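Local coordinates for CG14216 (Drosophila melanogaster, PDB 3P9Y), which dephosphorylates phosphoserine in the C-terminal domain of RNA polymerase II and probably acts in RNA processing and termination, at residues A167-T170 against D171-N174; L179-E182 against F183-R186. The protein carries 2 engineered substitutions. All coordinates share one frame; numbering follows the deposited sequence.

In the fold
Both contacts use helix 172-187, which follows helix 149-167 and precedes the edge strand 192-197: contact 1 joins the preceding loop to its start, and contact 2 lies within it, with centres about 15 Å apart. Contact 1 sits at the surface, where a serine hydroxyl accepts a backbone N-H. Contact 2 is partly buried: Ile180 and Phe183 are enclosed, Phe183 packing on helix 149-167, whereas Gln181, Glu182 and Glu185 are exposed. Its chemistry is backbone helix bonds, an amide-carboxylate bond and a water shared by two glutamates. The two contacts meet directly, since Ser169 CB of the loop packs against Leu179 CD1 of the helix at 4.1 Å.

Contact 1 (A167-T170 against D171-N174); sequences AKST and DLDN
Asp171 begins the second segment by giving its backbone N-H to the hydroxyl of Ser169, with N and OG 3.2 Å apart and an N-H...O angle of 141°. The donor is two residues beyond the serine, so this is an ST turn, with Thr170 at its middle. Ser169 places OG opposite its own backbone N (chi1 169°) and beside its carbonyl carbon, which carries the oxygen forward along the chain to the oncoming amide. The hydroxyl is shared, because it is also hydrogen-bonded to Asp175 OD2 in the first turn of the helix; a short side chain with a group that can both donate and accept is well suited to joining the two. Asp171 itself holds the N-cap position, where its negative charge would probably be favoured by the helix dipole. It swings CG away from its backbone N, bringing the carboxylate round to the side chain of Asn174.

Leu172 follows, its backbone N only 3.1 Å from Ser169 OG but too poorly aligned for a bond. Its side chain meets the serine through carbon: Leu172 CD1 lies 4.2 Å from Ser169 CB. The same leucine also touches His139 of strand 137-142, so one apolar side chain touches both the loop and the strand.

Asp173 takes no part in the contact with the loop; its OD1 accepts a hydrogen bond from His139 NE2, tying the first turn of the helix to the same strand.

Asn174 closes that turn. Its backbone N is bonded to Asp171 O at 3.1 Å. Its side-chain ND2 reaches Asp171 OD2 at 2.7 Å, a weak bond because the angle at the hydrogen is just 118°. The whole is a helix-to-helix connection in which an ST turn leads into the N-cap of helix 172-187, within a low-molecular-weight tyrosine-phosphatase-like fold.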
ATOM      1  N   ALA A 167       4.674   4.325  15.916  1.00 17.34           N
ATOM      2  CA  ALA A 167       3.684   5.251  16.458  1.00 18.77           C
ATOM      3  C   ALA A 167       3.910   5.479  17.946  1.00 19.14           C
ATOM      4  O   ALA A 167       3.495   6.496  18.493  1.00 20.35           O
ATOM      5  CB  ALA A 167       2.267   4.728  16.215  1.00 17.53           C
ATOM      6  N   LYS A 168       4.568   4.530  18.601  1.00 18.48           N
ATOM      7  CA  LYS A 168       4.819   4.633  20.030  1.00 19.66           C
ATOM      8  C   LYS A 168       6.024   5.516  20.341  1.00 19.88           C
ATOM      9  O   LYS A 168       6.289   5.820  21.505  1.00 20.25           O
ATOM     10  CB  LYS A 168       5.019   3.245  20.636  1.00 20.88           C
ATOM     11  CG  LYS A 168       3.761   2.389  20.639  1.00 22.94           C
ATOM     12  CD  LYS A 168       4.067   0.956  21.047  1.00 23.70           C
ATOM     13  CE  LYS A 168       2.818   0.092  21.020  1.00 27.10           C
ATOM     14  NZ  LYS A 168       3.145  -1.356  21.202  1.00 30.03           N
ATOM     15  N   SER A 169       6.747   5.923  19.302  1.00 19.65           N
ATOM     16  CA  SER A 169       7.904   6.805  19.460  1.00 19.90           C
ATOM     17  C   SER A 169       7.478   8.252  19.662  1.00 21.41           C
ATOM     18  O   SER A 169       6.631   8.767  18.931  1.00 20.05           O
ATOM     19  CB  SER A 169       8.811   6.715  18.232  1.00 19.34           C
ATOM     20  OG  SER A 169       9.801   7.732  18.247  1.00 18.92           O
ATOM     21  N   THR A 170       8.087   8.913  20.642  1.00 21.50           N
ATOM     22  CA  THR A 170       7.802  10.319  20.908  1.00 24.27           C
ATOM     23  C   THR A 170       8.715  11.251  20.111  1.00 24.72           C
ATOM     24  O   THR A 170       8.555  12.469  20.159  1.00 26.16           O
ATOM     25  CB  THR A 170       7.928  10.645  22.409  1.00 26.30           C
ATOM     26  OG1 THR A 170       9.235  10.290  22.874  1.00 25.11           O
ATOM     27  CG2 THR A 170       6.891   9.874  23.207  1.00 28.08           C
ATOM     28  N   ASP A 171       9.675  10.680  19.388  1.00 23.60           N
ATOM     29  CA  ASP A 171      10.508  11.448  18.456  1.00 23.48           C
ATOM     30  C   ASP A 171      11.012  10.527  17.358  1.00 22.86           C
ATOM     31  O   ASP A 171      12.162  10.086  17.380  1.00 20.95           O
ATOM     32  CB  ASP A 171      11.696  12.088  19.174  1.00 24.48           C
ATOM     33  CG  ASP A 171      12.530  12.970  18.255  1.00 25.52           C
ATOM     34  OD1 ASP A 171      12.173  13.141  17.065  1.00 26.08           O
ATOM     35  OD2 ASP A 171      13.552  13.504  18.724  1.00 28.39           O
ATOM     36  N   LEU A 172      10.141  10.252  16.394  1.00 22.22           N
ATOM     37  CA  LEU A 172      10.392   9.234  15.389  1.00 20.29           C
ATOM     38  C   LEU A 172      11.714   9.447  14.650  1.00 21.09           C
ATOM     39  O   LEU A 172      12.448   8.492  14.413  1.00 19.47           O
ATOM     40  CB  LEU A 172       9.236   9.196  14.393  1.00 21.20           C
ATOM     41  CG  LEU A 172       9.277   8.062  13.372  1.00 19.45           C
ATOM     42  CD1 LEU A 172       9.321   6.706  14.070  1.00 19.45           C
ATOM     43  CD2 LEU A 172       8.082   8.150  12.440  1.00 20.21           C
ATOM     44  N   ASP A 173      12.019  10.693  14.298  1.00 20.43           N
ATOM     45  CA  ASP A 173      13.205  10.997  13.501  1.00 21.66           C
ATOM     46  C   ASP A 173      14.496  10.495  14.142  1.00 21.70           C
ATOM     47  O   ASP A 173      15.403  10.057  13.443  1.00 20.97           O
ATOM     48  CB  ASP A 173      13.316  12.504  13.254  1.00 23.82           C
ATOM     49  CG  ASP A 173      12.296  13.009  12.250  1.00 25.61           C
ATOM     50  OD1 ASP A 173      11.654  12.179  11.576  1.00 25.18           O
ATOM     51  OD2 ASP A 173      12.134  14.239  12.131  1.00 28.74           O
ATOM     52  N   ASN A 174      14.580  10.576  15.466  1.00 21.85           N
ATOM     53  CA  ASN A 174      15.782  10.160  16.184  1.00 22.64           C
ATOM     54  C   ASN A 174      15.717   8.720  16.691  1.00 21.48           C
ATOM     55  O   ASN A 174      16.727   8.174  17.132  1.00 22.22           O
ATOM     56  CB  ASN A 174      16.054  11.103  17.364  1.00 24.26           C
ATOM     57  CG  ASN A 174      16.411  12.514  16.916  1.00 28.05           C
ATOM     58  OD1 ASN A 174      16.974  12.715  15.837  1.00 28.63           O
ATOM     59  ND2 ASN A 174      16.087  13.497  17.745  1.00 26.30           N
TER

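Contact 2 (L179-E182 against F183-R186); sequences LIQE and FEER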
ATOM      1  N   LEU A 179      14.782   1.584  15.743  1.00 15.72           N
ATOM      2  CA  LEU A 179      13.553   0.786  15.736  1.00 15.96           C
ATOM      3  C   LEU A 179      13.501  -0.131  14.513  1.00 14.74           C
ATOM      4  O   LEU A 179      13.038  -1.262  14.599  1.00 13.77           O
ATOM      5  CB  LEU A 179      12.314   1.683  15.756  1.00 16.06           C
ATOM      6  CG  LEU A 179      12.071   2.477  17.041  1.00 18.70           C
ATOM      7  CD1 LEU A 179      10.911   3.434  16.843  1.00 17.25           C
ATOM      8  CD2 LEU A 179      11.819   1.539  18.227  1.00 20.41           C
ATOM      9  N   ILE A 180      13.978   0.364  13.377  1.00 13.49           N
ATOM     10  CA  ILE A 180      14.011  -0.434  12.161  1.00 14.25           C
ATOM     11  C   ILE A 180      14.920  -1.643  12.361  1.00 13.89           C
ATOM     12  O   ILE A 180      14.560  -2.757  12.003  1.00 13.56           O
ATOM     13  CB  ILE A 180      14.517   0.383  10.959  1.00 15.01           C
ATOM     14  CG1 ILE A 180      13.437   1.367  10.498  1.00 14.68           C
ATOM     15  CG2 ILE A 180      14.911  -0.544   9.797  1.00 13.29           C
ATOM     16  CD1 ILE A 180      13.918   2.339   9.433  1.00 14.74           C
ATOM     17  N   GLN A 181      16.093  -1.426  12.942  1.00 13.81           N
ATOM     18  CA  GLN A 181      17.035  -2.519  13.149  1.00 14.25           C
ATOM     19  C   GLN A 181      16.464  -3.542  14.135  1.00 14.99           C
ATOM     20  O   GLN A 181      16.604  -4.744  13.931  1.00 13.55           O
ATOM     21  CB  GLN A 181      18.385  -1.991  13.639  1.00 14.53           C
ATOM     22  CG  GLN A 181      19.441  -3.073  13.890  1.00 14.91           C
ATOM     23  CD  GLN A 181      19.859  -3.807  12.621  1.00 14.81           C
ATOM     24  OE1 GLN A 181      19.912  -3.226  11.541  1.00 15.74           O
ATOM     25  NE2 GLN A 181      20.164  -5.087  12.754  1.00 15.11           N
ATOM     26  N   GLU A 182      15.826  -3.066  15.201  1.00 15.24           N
ATOM     27  CA  GLU A 182      15.215  -3.958  16.185  1.00 15.90           C
ATOM     28  C   GLU A 182      14.147  -4.825  15.521  1.00 15.96           C
ATOM     29  O   GLU A 182      14.077  -6.031  15.757  1.00 15.68           O
ATOM     30  CB  GLU A 182      14.595  -3.156  17.327  1.00 19.15           C
ATOM     31  CG  GLU A 182      13.898  -4.015  18.383  1.00 22.58           C
ATOM     32  CD  GLU A 182      14.861  -4.904  19.154  1.00 26.42           C
ATOM     33  OE1 GLU A 182      16.086  -4.653  19.093  1.00 26.86           O
ATOM     34  OE2 GLU A 182      14.393  -5.851  19.825  1.00 30.56           O
ATOM     35  N   PHE A 183      13.327  -4.204  14.680  1.00 14.35           N
ATOM     36  CA  PHE A 183      12.281  -4.914  13.953  1.00 14.26           C
ATOM     37  C   PHE A 183      12.896  -5.963  13.028  1.00 15.41           C
ATOM     38  O   PHE A 183      12.407  -7.089  12.942  1.00 13.98           O
ATOM     39  CB  PHE A 183      11.442  -3.928  13.138  1.00 14.67           C
ATOM     40  CG  PHE A 183      10.138  -4.499  12.634  1.00 14.97           C
ATOM     41  CD1 PHE A 183       8.985  -4.410  13.397  1.00 15.69           C
ATOM     42  CD2 PHE A 183      10.067  -5.110  11.394  1.00 14.73           C
ATOM     43  CE1 PHE A 183       7.779  -4.930  12.933  1.00 16.30           C
ATOM     44  CE2 PHE A 183       8.870  -5.631  10.925  1.00 16.88           C
ATOM     45  CZ  PHE A 183       7.721  -5.536  11.697  1.00 15.14           C
ATOM     46  N   GLU A 184      13.973  -5.588  12.341  1.00 14.47           N
ATOM     47  CA  GLU A 184      14.641  -6.487  11.407  1.00 14.80           C
ATOM     48  C   GLU A 184      15.166  -7.724  12.126  1.00 14.84           C
ATOM     49  O   GLU A 184      15.027  -8.839  11.638  1.00 15.42           O
ATOM     50  CB  GLU A 184      15.786  -5.757  10.693  1.00 13.97           C
ATOM     51  CG  GLU A 184      15.312  -4.784   9.624  1.00 13.57           C
ATOM     52  CD  GLU A 184      16.408  -3.870   9.119  1.00 13.60           C
ATOM     53  OE1 GLU A 184      17.254  -3.434   9.930  1.00 14.07           O
ATOM     54  OE2 GLU A 184      16.411  -3.572   7.913  1.00 12.01           O
ATOM     55  N   GLU A 185      15.754  -7.518  13.296  1.00 14.83           N
ATOM     56  CA  GLU A 185      16.343  -8.604  14.060  1.00 15.94           C
ATOM     57  C   GLU A 185      15.272  -9.527  14.646  1.00 18.02           C
ATOM     58  O   GLU A 185      15.466 -10.737  14.718  1.00 15.71           O
ATOM     59  CB  GLU A 185      17.224  -8.047  15.177  1.00 16.12           C
ATOM     60  CG  GLU A 185      18.501  -7.378  14.666  1.00 16.87           C
ATOM     61  CD  GLU A 185      19.428  -6.919  15.778  1.00 16.78           C
ATOM     62  OE1 GLU A 185      19.172  -7.245  16.952  1.00 19.98           O
ATOM     63  OE2 GLU A 185      20.421  -6.234  15.474  1.00 16.82           O
ATOM     64  N   ARG A 186      14.142  -8.957  15.052  1.00 15.83           N
ATOM     65  CA  ARG A 186      13.116  -9.729  15.746  1.00 18.15           C
ATOM     66  C   ARG A 186      12.200 -10.467  14.776  1.00 17.41           C
ATOM     67  O   ARG A 186      11.775 -11.589  15.046  1.00 17.58           O
ATOM     68  CB  ARG A 186      12.285  -8.816  16.648  1.00 19.23           C
ATOM     69  CG  ARG A 186      11.321  -9.573  17.553  1.00 26.20           C
ATOM     70  CD  ARG A 186      11.004  -8.784  18.824  1.00 32.31           C
ATOM     71  NE  ARG A 186      10.012  -9.455  19.666  1.00 29.90           N
ATOM     72  CZ  ARG A 186       8.710  -9.473  19.403  1.00 29.08           C
ATOM     73  NH1 ARG A 186       8.247  -8.867  18.312  1.00 31.95           N
ATOM     74  NH2 ARG A 186       7.871 -10.097  20.220  1.00 29.50           N
TER
HETATM   75  O   HOH W   1      17.055  -7.259  18.643  1.00 25.46           O
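Glu184 lies back over the preceding turn of its helix, against Ile180 and Gln181. Its CB is 3.5 Å from Ile180 O, the carbonyl that also receives Glu184 N, and CG comes closer to that oxygen. CG stands opposite the carbonyl carbon (chi1 -75°) and the chain runs on extended, so the side chain travels alongside that of Ile180, and CD rests on Ile180 CG2 at 3.7 Å. At the tip the two oxygens part: OE2 accepts a hydrogen bond from Ile191 N, while OE1 faces Gln181 OE1 at 3.1 Å, two acceptors with no hydrogen bond between them; the amide and carboxylate planes are 71° apart. An alanine in place of Glu184 is likely to leave Ile191 N without its acceptor and to take the carboxylate from beside Ile180 CG2.

Gln181 NE2 donates to Glu185 OE2, which lies near the plane of the amide, at 3.0 Å with a nearly straight angle of 167°, meeting the carboxylate on its anti side.

Further along the exposed face, Glu182 OE1 and Glu185 OE1 stand 4.6 Å apart, and one water donates to both. Glutamates suit this solvent-facing side, where the shared water, and for Glu185 the amide of Gln181, would probably ease their mutual repulsion. The neighbouring acceptors would probably make Glu184 somewhat easier to protonate, an effect its bond to Ile191 N should partly offset.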